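PDB 3EAF: ABC transporter, substrate binding protein from Aeropyrum pernix, which probably captures a small solute outside the cell and hands it to the membrane components of an ABC importer, and binds a magnesium ion. Local coordinates for residues W298-A303 with E318-A323; A326-L331 with T338-P343; I5-L10 with L30-F35; K38-K43 with V48-I53. One frame throughout, in Å; residues are numbered along the deposited sequence.

Contact 1: residues W298-A303 with E318-A323; sequences WLLIKA and EALKEA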
loop_
_atom_site.group_PDB
_atom_site.type_symbol
_atom_site.label_atom_id
_atom_site.label_comp_id
_atom_site.label_asym_id
_atom_site.label_seq_id
_atom_site.Cartn_x
_atom_site.Cartn_y
_atom_site.Cartn_z
ATOM N N TRP A 298 12.802 4.853 -1.573
ATOM C CA TRP A 298 13.678 4.452 -2.678
ATOM C C TRP A 298 13.213 5.038 -4.005
ATOM O O TRP A 298 14.039 5.441 -4.827
ATOM C CB TRP A 298 13.754 2.928 -2.797
ATOM C CG TRP A 298 14.997 2.400 -3.486
ATOM C CD1 TRP A 298 15.939 3.117 -4.184
ATOM C CD2 TRP A 298 15.413 1.032 -3.548
ATOM N NE1 TRP A 298 16.923 2.274 -4.656
ATOM C CE2 TRP A 298 16.619 0.990 -4.288
ATOM C CE3 TRP A 298 14.881 -0.171 -3.051
ATOM C CZ2 TRP A 298 17.300 -0.208 -4.546
ATOM C CZ3 TRP A 298 15.571 -1.362 -3.301
ATOM C CH2 TRP A 298 16.769 -1.364 -4.034
ATOM N N LEU A 299 11.898 5.069 -4.223
ATOM C CA LEU A 299 11.351 5.679 -5.428
ATOM C C LEU A 299 11.769 7.147 -5.524
ATOM O O LEU A 299 12.120 7.623 -6.599
ATOM C CB LEU A 299 9.817 5.541 -5.483
ATOM C CG LEU A 299 9.127 6.099 -6.740
ATOM C CD1 LEU A 299 9.458 5.251 -7.981
ATOM C CD2 LEU A 299 7.618 6.204 -6.540
ATOM N N LEU A 300 11.723 7.858 -4.398
ATOM C CA LEU A 300 12.205 9.237 -4.329
ATOM C C LEU A 300 13.700 9.344 -4.681
ATOM O O LEU A 300 14.102 10.224 -5.452
ATOM C CB LEU A 300 11.935 9.831 -2.939
ATOM C CG LEU A 300 12.501 11.216 -2.630
ATOM C CD1 LEU A 300 11.841 12.282 -3.503
ATOM C CD2 LEU A 300 12.345 11.542 -1.153
ATOM N N ILE A 301 14.510 8.455 -4.110
ATOM C CA ILE A 301 15.952 8.404 -4.387
ATOM C C ILE A 301 16.221 8.265 -5.884
ATOM O O ILE A 301 17.062 8.976 -6.441
ATOM C CB ILE A 301 16.644 7.220 -3.638
ATOM C CG1 ILE A 301 16.476 7.343 -2.114
ATOM C CG2 ILE A 301 18.117 7.083 -4.043
ATOM C CD1 ILE A 301 16.807 8.698 -1.533
ATOM N N LYS A 302 15.494 7.356 -6.530
ATOM C CA LYS A 302 15.639 7.136 -7.971
ATOM C C LYS A 302 15.277 8.393 -8.768
ATOM O O LYS A 302 15.944 8.713 -9.756
ATOM C CB LYS A 302 14.835 5.907 -8.425
ATOM C CG LYS A 302 15.327 4.579 -7.821
ATOM C CD LYS A 302 16.223 3.770 -8.766
ATOM C CE LYS A 302 16.555 2.419 -8.161
ATOM N NZ LYS A 302 17.139 1.451 -9.120
ATOM N N ALA A 303 14.246 9.115 -8.323
ATOM C CA ALA A 303 13.871 10.394 -8.942
ATOM C C ALA A 303 15.017 11.415 -8.848
ATOM O O ALA A 303 15.366 12.047 -9.836
ATOM C CB ALA A 303 12.598 10.955 -8.307
ATOM N N GLU A 318 8.870 19.892 -8.528
ATOM C CA GLU A 318 8.503 19.786 -9.942
ATOM C C GLU A 318 9.543 19.028 -10.774
ATOM O O GLU A 318 9.185 18.309 -11.705
ATOM C CB GLU A 318 8.262 21.175 -10.534
ATOM C CG GLU A 318 7.717 21.166 -11.950
ATOM C CD GLU A 318 7.322 22.548 -12.421
ATOM O OE1 GLU A 318 8.216 23.422 -12.524
ATOM O OE2 GLU A 318 6.118 22.760 -12.685
ATOM N N ALA A 319 10.825 19.196 -10.445
ATOM C CA ALA A 319 11.889 18.436 -11.100
ATOM C C ALA A 319 11.731 16.952 -10.775
ATOM O O ALA A 319 11.927 16.095 -11.636
ATOM C CB ALA A 319 13.262 18.942 -10.666
ATOM N N LEU A 320 11.355 16.659 -9.531
ATOM C CA LEU A 320 11.133 15.281 -9.080
ATOM C C LEU A 320 9.912 14.644 -9.745
ATOM O O LEU A 320 9.982 13.489 -10.177
ATOM C CB LEU A 320 11.002 15.219 -7.550
ATOM C CG LEU A 320 12.264 15.530 -6.733
ATOM C CD1 LEU A 320 11.936 15.609 -5.254
ATOM C CD2 LEU A 320 13.365 14.500 -6.982
ATOM N N LYS A 321 8.810 15.396 -9.831
ATOM C CA LYS A 321 7.595 14.921 -10.521
ATOM C C LYS A 321 7.874 14.536 -11.969
ATOM O O LYS A 321 7.445 13.482 -12.437
ATOM C CB LYS A 321 6.469 15.967 -10.495
ATOM C CG LYS A 321 5.541 15.883 -11.739
ATOM C CD LYS A 321 4.271 16.662 -11.579
ATOM C CE LYS A 321 3.879 17.399 -12.858
ATOM N NZ LYS A 321 3.635 16.547 -14.050
ATOM N N GLU A 322 8.585 15.407 -12.675
ATOM C CA GLU A 322 8.843 15.215 -14.092
ATOM C C GLU A 322 9.773 14.026 -14.345
ATOM O O GLU A 322 9.586 13.284 -15.314
ATOM C CB GLU A 322 9.361 16.515 -14.715
ATOM C CG GLU A 322 8.283 17.614 -14.739
ATOM C CD GLU A 322 8.713 18.898 -15.420
ATOM O OE1 GLU A 322 9.872 18.992 -15.889
ATOM O OE2 GLU A 322 7.879 19.835 -15.483
ATOM N N ALA A 323 10.752 13.844 -13.458
ATOM C CA ALA A 323 11.639 12.688 -13.491
ATOM C C ALA A 323 10.877 11.382 -13.276
ATOM O O ALA A 323 11.169 10.384 -13.922
ATOM C CB ALA A 323 12.747 12.834 -12.446
#
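Leu-320 reaches from helix 317-326 to helix 288-304 with both branches of its isobutyl group. Its CD1 meets CD1 of Leu-300 at 3.8 Å, methyl against methyl on side chains that run at a slant to each other, while its CD2 lies 3.9 Å from CB of Ala-303. With CG opposite its own carbonyl carbon (chi1 -68°), the two Leu-320 methyls reach two residues one helical turn apart. Next to it the backbones come nearer: the CA atoms of Ala-303 and Ala-323 are 5.6 Å apart, and the Ala-323 methyl sits 3.8 Å from the Ala-303 carbonyl O, a close approach that small side chains permit. All four residues are buried. The other flank of helix 317-326 is polar and partly open to solvent: Glu-318, Lys-321 and Glu-322 are partly exposed, Lys-321 forming a salt bridge with Glu-325 and Glu-322 one with Arg-315. The local axes pass 9.6 Å apart at 97°, nearly perpendicular, so the shared patch is small. Leu-300 also touches Ile-103 and Leu-320 touches Thr-101, both on strand 101-104, consistent with helices packed on the sheet of an alpha/beta lobe in the periplasmic-binding-protein fold.

Contact 2: residues A326-L331 with T338-P343; sequences ANTFDL and TIDYEP. With MG (magnesium ion), chain C.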
loop_
_atom_site.group_PDB
_atom_site.type_symbol
_atom_site.label_atom_id
_atom_site.label_comp_id
_atom_site.label_asym_id
_atom_site.label_seq_id
_atom_site.Cartn_x
_atom_site.Cartn_y
_atom_site.Cartn_z
ATOM N N ALA A 326 9.208 10.479 -16.508
ATOM C CA ALA A 326 10.062 10.322 -17.686
ATOM C C ALA A 326 10.920 9.062 -17.670
ATOM O O ALA A 326 11.696 8.845 -18.595
ATOM C CB ALA A 326 10.949 11.562 -17.863
ATOM N N ASN A 327 10.781 8.240 -16.632
ATOM C CA ASN A 327 11.660 7.087 -16.441
ATOM C C ASN A 327 10.916 5.841 -15.962
ATOM O O ASN A 327 9.943 5.941 -15.213
ATOM C CB ASN A 327 12.765 7.409 -15.417
ATOM C CG ASN A 327 13.607 8.606 -15.807
ATOM O OD1 ASN A 327 13.417 9.710 -15.285
ATOM N ND2 ASN A 327 14.539 8.399 -16.728
ATOM N N THR A 328 11.397 4.677 -16.395
ATOM C CA THR A 328 10.968 3.392 -15.857
ATOM C C THR A 328 11.865 3.020 -14.679
ATOM O O THR A 328 13.089 3.116 -14.779
ATOM C CB THR A 328 11.013 2.305 -16.948
ATOM O OG1 THR A 328 10.003 2.586 -17.919
ATOM C CG2 THR A 328 10.777 0.908 -16.368
ATOM N N PHE A 329 11.261 2.612 -13.563
ATOM C CA PHE A 329 12.021 2.328 -12.342
ATOM C C PHE A 329 11.946 0.871 -11.917
ATOM O O PHE A 329 10.893 0.227 -12.022
ATOM C CB PHE A 329 11.538 3.210 -11.179
ATOM C CG PHE A 329 11.672 4.685 -11.432
ATOM C CD1 PHE A 329 12.887 5.333 -11.233
ATOM C CD2 PHE A 329 10.583 5.431 -11.863
ATOM C CE1 PHE A 329 13.014 6.697 -11.466
ATOM C CE2 PHE A 329 10.704 6.788 -12.102
ATOM C CZ PHE A 329 11.913 7.426 -11.897
ATOM N N ASP A 330 13.068 0.358 -11.427
ATOM C CA ASP A 330 13.092 -0.949 -10.785
ATOM C C ASP A 330 13.699 -0.793 -9.395
ATOM O O ASP A 330 14.802 -0.257 -9.237
ATOM C CB ASP A 330 13.872 -1.979 -11.616
ATOM C CG ASP A 330 14.003 -3.334 -10.909
ATOM O OD1 ASP A 330 13.018 -3.810 -10.313
ATOM O OD2 ASP A 330 15.102 -3.925 -10.948
ATOM N N LEU A 331 12.964 -1.255 -8.394
ATOM C CA LEU A 331 13.391 -1.134 -7.010
ATOM C C LEU A 331 13.954 -2.468 -6.540
ATOM O O LEU A 331 13.381 -3.142 -5.682
ATOM C CB LEU A 331 12.223 -0.653 -6.136
ATOM C CG LEU A 331 11.960 0.854 -5.949
ATOM C CD1 LEU A 331 12.537 1.773 -7.044
ATOM C CD2 LEU A 331 10.471 1.115 -5.774
ATOM N N THR A 338 7.874 -3.678 -13.121
ATOM C CA THR A 338 8.585 -2.406 -13.091
ATOM C C THR A 338 7.615 -1.224 -13.140
ATOM O O THR A 338 6.451 -1.368 -13.545
ATOM C CB THR A 338 9.602 -2.277 -14.241
ATOM O OG1 THR A 338 8.947 -2.557 -15.485
ATOM C CG2 THR A 338 10.785 -3.237 -14.036
ATOM N N ILE A 339 8.130 -0.057 -12.757
ATOM C CA ILE A 339 7.328 1.135 -12.511
ATOM C C ILE A 339 7.473 2.147 -13.640
ATOM O O ILE A 339 8.581 2.540 -13.993
ATOM C CB ILE A 339 7.759 1.805 -11.183
ATOM C CG1 ILE A 339 7.401 0.913 -9.993
ATOM C CG2 ILE A 339 7.118 3.184 -11.033
ATOM C CD1 ILE A 339 8.348 1.075 -8.814
ATOM N N ASP A 340 6.336 2.584 -14.176
ATOM C CA ASP A 340 6.305 3.543 -15.262
ATOM C C ASP A 340 5.030 4.382 -15.145
ATOM O O ASP A 340 3.927 3.833 -15.088
ATOM C CB ASP A 340 6.354 2.793 -16.597
ATOM C CG ASP A 340 6.681 3.693 -17.776
ATOM O OD1 ASP A 340 6.892 4.918 -17.589
ATOM O OD2 ASP A 340 6.722 3.159 -18.908
ATOM N N TYR A 341 5.194 5.704 -15.102
ATOM C CA TYR A 341 4.085 6.633 -14.892
ATOM C C TYR A 341 3.776 7.490 -16.121
ATOM O O TYR A 341 4.669 8.083 -16.720
ATOM C CB TYR A 341 4.373 7.574 -13.715
ATOM C CG TYR A 341 4.584 6.900 -12.388
ATOM C CD1 TYR A 341 3.532 6.254 -11.731
ATOM C CD2 TYR A 341 5.833 6.931 -11.765
ATOM C CE1 TYR A 341 3.723 5.651 -10.493
ATOM C CE2 TYR A 341 6.031 6.331 -10.538
ATOM C CZ TYR A 341 4.980 5.691 -9.905
ATOM O OH TYR A 341 5.193 5.091 -8.681
ATOM N N GLU A 342 2.493 7.574 -16.455
ATOM C CA GLU A 342 2.014 8.411 -17.540
ATOM C C GLU A 342 1.567 9.771 -16.999
ATOM O O GLU A 342 0.851 9.823 -15.993
ATOM C CB GLU A 342 0.834 7.704 -18.221
ATOM C CG GLU A 342 0.093 8.528 -19.245
ATOM C CD GLU A 342 -1.030 7.768 -19.925
ATOM O OE1 GLU A 342 -1.050 6.518 -19.851
ATOM O OE2 GLU A 342 -1.896 8.432 -20.533
ATOM N N PRO A 343 1.968 10.876 -17.665
ATOM C CA PRO A 343 1.403 12.175 -17.286
ATOM C C PRO A 343 -0.125 12.123 -17.378
ATOM O O PRO A 343 -0.660 11.668 -18.382
ATOM C CB PRO A 343 1.984 13.134 -18.332
ATOM C CG PRO A 343 3.246 12.470 -18.793
ATOM C CD PRO A 343 2.934 10.998 -18.775
HETATM MG MG MG C . 6.645 7.430 -17.657
HETATM O O HOH W 1 7.570 7.131 -15.566
HETATM O O HOH W 2 8.319 7.290 -19.520
HETATM O O HOH W 3 5.050 6.720 -19.540
#
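Thr-328 lays its CG2 methyl against CB of Thr-338, 4.0 Å away, the two side chains crossing rather than running alongside each other. Its OG1 lies 3.5 Å from OD2 of Asp-340. Next to these side chains the backbones pair in a single antiparallel bridge, Phe-329 with Ile-339, hydrogen-bonded in both directions: Phe-329 N to Ile-339 O at 2.7 Å and Ile-339 N to Phe-329 O at 2.9 Å. Ile-339 O also receives a CA-H contact from Thr-328. On the buried side, the CD1 end of Ile-339 meets Leu-331 CD2 at 3.7 Å, and its CB packs on CB of Phe-329.

Past the bridge the two segments separate, and a magnesium ion binds there. Asp-340, its CG swung opposite the backbone N (chi1 -165°), offers OD1 to the metal at 2.5 Å, and the Tyr-341 carbonyl O binds at 2.3 Å. Three waters and the Glu-325 carbonyl O complete the set of six ligands. One of those waters also donates to Asn-327 O and accepts from Tyr-341 N, so it ties both segments to the ion. The pair occupies the connection between helix 317-326 and strand 352-357; Phe-329, Leu-331 and Tyr-341 all rest on helix 288-304, and Phe-329 also touches Leu-324 of helix 317-326.

Contact 3: residues I5-L10 with L30-F35; sequences INVGLL and LAFKYF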
loop_
_atom_site.group_PDB
_atom_site.type_symbol
_atom_site.label_atom_id
_atom_site.label_comp_id
_atom_site.label_asym_id
_atom_site.label_seq_id
_atom_site.Cartn_x
_atom_site.Cartn_y
_atom_site.Cartn_z
ATOM N N ILE A 5 18.157 18.634 0.806
ATOM C CA ILE A 5 16.731 18.874 0.583
ATOM C C ILE A 5 15.942 18.428 1.811
ATOM O O ILE A 5 16.367 17.517 2.528
ATOM C CB ILE A 5 16.193 18.159 -0.693
ATOM C CG1 ILE A 5 16.379 16.635 -0.590
ATOM C CG2 ILE A 5 16.855 18.736 -1.957
ATOM C CD1 ILE A 5 15.625 15.837 -1.637
ATOM N N ASN A 6 14.809 19.081 2.060
ATOM C CA ASN A 6 13.925 18.681 3.152
ATOM C C ASN A 6 12.763 17.820 2.646
ATOM O O ASN A 6 12.140 18.130 1.628
ATOM C CB ASN A 6 13.394 19.904 3.909
ATOM C CG ASN A 6 14.502 20.721 4.571
ATOM O OD1 ASN A 6 15.575 20.207 4.918
ATOM N ND2 ASN A 6 14.229 22.001 4.772
ATOM N N VAL A 7 12.492 16.734 3.362
ATOM C CA VAL A 7 11.454 15.781 2.975
ATOM C C VAL A 7 10.591 15.437 4.191
ATOM O O VAL A 7 11.108 15.062 5.236
ATOM C CB VAL A 7 12.079 14.494 2.352
ATOM C CG1 VAL A 7 11.019 13.421 2.120
ATOM C CG2 VAL A 7 12.801 14.822 1.038
ATOM N N GLY A 8 9.276 15.587 4.059
ATOM C CA GLY A 8 8.357 15.211 5.121
ATOM C C GLY A 8 8.115 13.715 5.161
ATOM O O GLY A 8 8.080 13.049 4.126
ATOM N N LEU A 9 7.970 13.184 6.370
ATOM C CA LEU A 9 7.594 11.793 6.564
ATOM C C LEU A 9 6.373 11.752 7.476
ATOM O O LEU A 9 6.490 11.915 8.690
ATOM C CB LEU A 9 8.760 10.979 7.153
ATOM C CG LEU A 9 8.494 9.523 7.550
ATOM C CD1 LEU A 9 7.980 8.701 6.375
ATOM C CD2 LEU A 9 9.744 8.889 8.144
ATOM N N LEU A 10 5.209 11.535 6.872
ATOM C CA LEU A 10 3.949 11.478 7.599
ATOM C C LEU A 10 3.574 10.018 7.860
ATOM O O LEU A 10 3.381 9.243 6.924
ATOM C CB LEU A 10 2.854 12.192 6.796
ATOM C CG LEU A 10 1.544 12.547 7.501
ATOM C CD1 LEU A 10 1.698 13.798 8.361
ATOM C CD2 LEU A 10 0.446 12.736 6.462
ATOM N N LEU A 30 14.774 3.647 7.840
ATOM C CA LEU A 30 15.887 2.813 7.383
ATOM C C LEU A 30 16.395 3.259 6.020
ATOM O O LEU A 30 17.598 3.389 5.820
ATOM C CB LEU A 30 15.495 1.338 7.314
ATOM C CG LEU A 30 15.616 0.485 8.576
ATOM C CD1 LEU A 30 15.268 -0.951 8.215
ATOM C CD2 LEU A 30 17.015 0.579 9.202
ATOM N N ALA A 31 15.471 3.502 5.094
ATOM C CA ALA A 31 15.817 3.916 3.727
ATOM C C ALA A 31 16.484 5.288 3.664
ATOM O O ALA A 31 17.488 5.454 2.970
ATOM C CB ALA A 31 14.587 3.876 2.824
ATOM N N PHE A 32 15.929 6.262 4.383
ATOM C CA PHE A 32 16.543 7.585 4.473
ATOM C C PHE A 32 17.984 7.489 4.989
ATOM O O PHE A 32 18.911 8.054 4.391
ATOM C CB PHE A 32 15.728 8.509 5.374
ATOM C CG PHE A 32 14.510 9.110 4.708
ATOM C CD1 PHE A 32 14.622 9.805 3.498
ATOM C CD2 PHE A 32 13.258 9.019 5.317
ATOM C CE1 PHE A 32 13.491 10.376 2.890
ATOM C CE2 PHE A 32 12.115 9.587 4.720
ATOM C CZ PHE A 32 12.233 10.268 3.511
ATOM N N LYS A 33 18.172 6.765 6.088
ATOM C CA LYS A 33 19.495 6.645 6.690
ATOM C C LYS A 33 20.443 5.882 5.765
ATOM O O LYS A 33 21.607 6.267 5.619
ATOM C CB LYS A 33 19.424 5.971 8.062
ATOM C CG LYS A 33 18.676 6.781 9.122
ATOM C CD LYS A 33 18.520 5.963 10.387
ATOM C CE LYS A 33 17.959 6.782 11.546
ATOM N NZ LYS A 33 18.004 5.973 12.796
ATOM N N TYR A 34 19.932 4.822 5.136
ATOM C CA TYR A 34 20.721 3.981 4.231
ATOM C C TYR A 34 21.265 4.757 3.050
ATOM O O TYR A 34 22.481 4.811 2.859
ATOM C CB TYR A 34 19.907 2.786 3.732
ATOM C CG TYR A 34 20.663 1.834 2.823
ATOM C CD1 TYR A 34 21.610 0.943 3.338
ATOM C CD2 TYR A 34 20.424 1.817 1.452
ATOM C CE1 TYR A 34 22.298 0.063 2.504
ATOM C CE2 TYR A 34 21.110 0.941 0.606
ATOM C CZ TYR A 34 22.038 0.065 1.137
ATOM O OH TYR A 34 22.711 -0.800 0.302
ATOM N N PHE A 35 20.372 5.357 2.266
ATOM C CA PHE A 35 20.784 6.044 1.047
ATOM C C PHE A 35 21.592 7.314 1.330
ATOM O O PHE A 35 22.535 7.627 0.591
ATOM C CB PHE A 35 19.592 6.300 0.119
ATOM C CG PHE A 35 18.976 5.034 -0.435
ATOM C CD1 PHE A 35 19.687 4.229 -1.323
ATOM C CD2 PHE A 35 17.691 4.646 -0.060
ATOM C CE1 PHE A 35 19.127 3.057 -1.832
ATOM C CE2 PHE A 35 17.117 3.473 -0.570
ATOM C CZ PHE A 35 17.838 2.681 -1.449
#
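Phe-32 drives the end of its ring from helix 18-38 onto two side chains of strand 3-11. CZ lies 3.7 Å from CG1 of Val-7, with CE1 a little farther from the same methyl at 4.0 Å; this branch approaches the ring obliquely. Leu-9 comes from another direction, its CD2 at the ring edge near the ring plane, 4.2 Å from CE2. The aromatic tip is thus set between the methyls of two residues that lie on one face of the strand, with Gly-8 between them in sequence.

The torsions account for this placement. Phe-32 carries CG opposite its carbonyl carbon (chi1 -80°), which extends the ring from the helix toward the sheet. In Val-7 it is CG1 that stands opposite the backbone N (chi1 172°), and this is the branch that meets CZ; CG2 is turned instead toward Leu-300 of helix 288-304.

All three residues are buried and the contact is purely apolar. The Phe-32 ring also stacks with Tyr-52 and touches Ile-50, both on the adjoining strand 47-56, so that one aromatic group spans two parallel strands. Strand 3-11, helix 18-38 and strand 47-56 follow in the chain, with the short strand 40-41 on the way, and the two long strands are parallel neighbours: a beta-alpha-beta unit, as in the Rossmann-like lobes of periplasmic binding proteins.

Contact 4: residues K38-K43 with V48-I53; sequences KGIYTK and VNINYI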
loop_
_atom_site.group_PDB
_atom_site.type_symbol
_atom_site.label_atom_id
_atom_site.label_comp_id
_atom_site.label_asym_id
_atom_site.label_seq_id
_atom_site.Cartn_x
_atom_site.Cartn_y
_atom_site.Cartn_z
ATOM N N LYS A 38 25.098 5.824 2.069
ATOM C CA LYS A 38 25.704 5.234 0.870
ATOM C C LYS A 38 26.062 6.320 -0.145
ATOM O O LYS A 38 27.049 6.198 -0.871
ATOM C CB LYS A 38 24.774 4.193 0.230
ATOM C CG LYS A 38 24.654 2.869 0.999
ATOM C CD LYS A 38 25.918 2.034 0.901
ATOM C CE LYS A 38 25.729 0.671 1.548
ATOM N NZ LYS A 38 27.009 -0.096 1.671
ATOM N N GLY A 39 25.257 7.379 -0.188
ATOM C CA GLY A 39 25.508 8.496 -1.083
ATOM C C GLY A 39 24.493 8.595 -2.202
ATOM O O GLY A 39 24.379 7.692 -3.034
ATOM N N ILE A 40 23.756 9.702 -2.221
ATOM C CA ILE A 40 22.782 9.972 -3.276
ATOM C C ILE A 40 23.378 11.032 -4.200
ATOM O O ILE A 40 23.756 12.110 -3.741
ATOM C CB ILE A 40 21.430 10.487 -2.704
ATOM C CG1 ILE A 40 20.857 9.514 -1.666
ATOM C CG2 ILE A 40 20.415 10.716 -3.831
ATOM C CD1 ILE A 40 20.064 10.198 -0.549
ATOM N N TYR A 41 23.459 10.726 -5.493
ATOM C CA TYR A 41 24.054 11.649 -6.456
ATOM C C TYR A 41 23.112 11.987 -7.600
ATOM O O TYR A 41 22.465 11.104 -8.168
ATOM C CB TYR A 41 25.376 11.095 -7.004
ATOM C CG TYR A 41 26.411 10.897 -5.926
ATOM C CD1 TYR A 41 27.242 11.947 -5.528
ATOM C CD2 TYR A 41 26.543 9.664 -5.281
ATOM C CE1 TYR A 41 28.192 11.769 -4.519
ATOM C CE2 TYR A 41 27.486 9.479 -4.274
ATOM C CZ TYR A 41 28.302 10.535 -3.899
ATOM O OH TYR A 41 29.233 10.347 -2.901
ATOM N N THR A 42 23.047 13.275 -7.926
ATOM C CA THR A 42 22.341 13.750 -9.107
ATOM C C THR A 42 23.049 13.272 -10.384
ATOM O O THR A 42 24.150 12.717 -10.318
ATOM C CB THR A 42 22.252 15.287 -9.112
ATOM O OG1 THR A 42 23.570 15.849 -9.046
ATOM C CG2 THR A 42 21.427 15.785 -7.923
ATOM N N LYS A 43 22.418 13.495 -11.538
ATOM C CA LYS A 43 22.995 13.132 -12.843
ATOM C C LYS A 43 24.375 13.748 -13.098
ATOM O O LYS A 43 25.236 13.113 -13.709
ATOM C CB LYS A 43 22.043 13.501 -13.988
ATOM C CG LYS A 43 20.942 12.480 -14.243
ATOM C CD LYS A 43 20.302 12.664 -15.623
ATOM C CE LYS A 43 19.503 13.958 -15.734
ATOM N NZ LYS A 43 18.955 14.187 -17.111
ATOM N N VAL A 48 23.550 14.578 -2.650
ATOM C CA VAL A 48 22.324 15.049 -2.021
ATOM C C VAL A 48 22.166 14.387 -0.657
ATOM O O VAL A 48 22.301 13.163 -0.517
ATOM C CB VAL A 48 21.076 14.797 -2.909
ATOM C CG1 VAL A 48 19.801 15.332 -2.234
ATOM C CG2 VAL A 48 21.255 15.457 -4.266
ATOM N N ASN A 49 21.928 15.224 0.344
ATOM C CA ASN A 49 21.567 14.783 1.678
ATOM C C ASN A 49 20.091 15.047 1.898
ATOM O O ASN A 49 19.591 16.131 1.582
ATOM C CB ASN A 49 22.386 15.531 2.733
ATOM C CG ASN A 49 23.876 15.426 2.486
ATOM O OD1 ASN A 49 24.523 16.403 2.115
ATOM N ND2 ASN A 49 24.419 14.226 2.642
ATOM N N ILE A 50 19.390 14.051 2.431
ATOM C CA ILE A 50 17.980 14.226 2.748
ATOM C C ILE A 50 17.812 14.467 4.238
ATOM O O ILE A 50 18.126 13.595 5.068
ATOM C CB ILE A 50 17.104 13.033 2.285
ATOM C CG1 ILE A 50 17.194 12.860 0.758
ATOM C CG2 ILE A 50 15.658 13.248 2.718
ATOM C CD1 ILE A 50 16.311 11.771 0.193
ATOM N N ASN A 51 17.338 15.666 4.564
ATOM C CA ASN A 51 16.904 15.974 5.911
ATOM C C ASN A 51 15.421 15.652 5.967
ATOM O O ASN A 51 14.598 16.393 5.423
ATOM C CB ASN A 51 17.169 17.451 6.253
ATOM C CG ASN A 51 16.631 17.848 7.628
ATOM O OD1 ASN A 51 16.739 17.093 8.600
ATOM N ND2 ASN A 51 16.044 19.035 7.709
ATOM N N TYR A 52 15.079 14.530 6.587
ATOM C CA TYR A 52 13.673 14.135 6.678
ATOM C C TYR A 52 13.081 14.511 8.027
ATOM O O TYR A 52 13.762 14.444 9.056
ATOM C CB TYR A 52 13.472 12.650 6.367
ATOM C CG TYR A 52 13.922 11.679 7.442
ATOM C CD1 TYR A 52 13.029 11.220 8.413
ATOM C CD2 TYR A 52 15.229 11.198 7.471
ATOM C CE1 TYR A 52 13.437 10.315 9.403
ATOM C CE2 TYR A 52 15.650 10.297 8.452
ATOM C CZ TYR A 52 14.747 9.856 9.412
ATOM O OH TYR A 52 15.153 8.954 10.377
ATOM N N ILE A 53 11.813 14.910 8.003
ATOM C CA ILE A 53 11.119 15.367 9.198
ATOM C C ILE A 53 9.942 14.420 9.475
ATOM O O ILE A 53 8.926 14.446 8.774
ATOM C CB ILE A 53 10.652 16.857 9.053
ATOM C CG1 ILE A 53 11.838 17.798 8.784
ATOM C CG2 ILE A 53 9.905 17.329 10.291
ATOM C CD1 ILE A 53 12.031 18.163 7.316
HETATM O O HOH W 4 24.000 11.128 0.361
#
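The backbones of 38-43 and 48-53 approach as the two arms of a short antiparallel beta hairpin, joined directly by Val-48 N to Ile-40 O at 2.7 Å, with an angle of 165° at the hydrogen. Beside this bond a water links Ile-40 N, from which it accepts, to Val-48 O, to which it donates. Gly-39, with positive phi, turns the chain out of helix 18-38 and into this edge of the sheet.

Ile-40 uses two branches. Its CG1 stands opposite its carbonyl carbon (chi1 -55°), and the chain ends with CD1 4.1 Å from CG1 of Ile-50, the two residues crossing at about a right angle. The CG2 branch instead faces CB of Val-48, at 4.2 Å. Ile-40, Val-48 and Ile-50 all continue onto helix 288-304, which covers this apolar face through Ile-301 and Ile-304. Thr-42 turns its polar end to the hairpin loop, where OG1 hydrogen-bonds with Asp-44 and Val-46 N. Its methyl packs instead: Thr-42 CG2 meets Val-48 CG2 at 3.7 Å, again nearly at right angles.

Overall arrangement
Along the chain the order is contact 3, contact 4, contact 1, contact 2, each closing before the next opens. Contacts 3 and 4, with centres 8 Å apart, share one mixed sheet in which strands 3-11 and 47-56 are neighbours, and helix 18-38 runs almost directly into strand 40-41. Helix 288-304, far along in sequence, links the set through contact 1: its centre is about 13, 12 and 10 Å from those of contacts 3, 4 and 2, and it touches all three. Contact 2, about 20 Å from contacts 3 and 4 between centres, touches neither. Late segments of the chain thus return to complete the lobe built by its N-terminal strands, with the magnesium site in contact 2, next to contact 1.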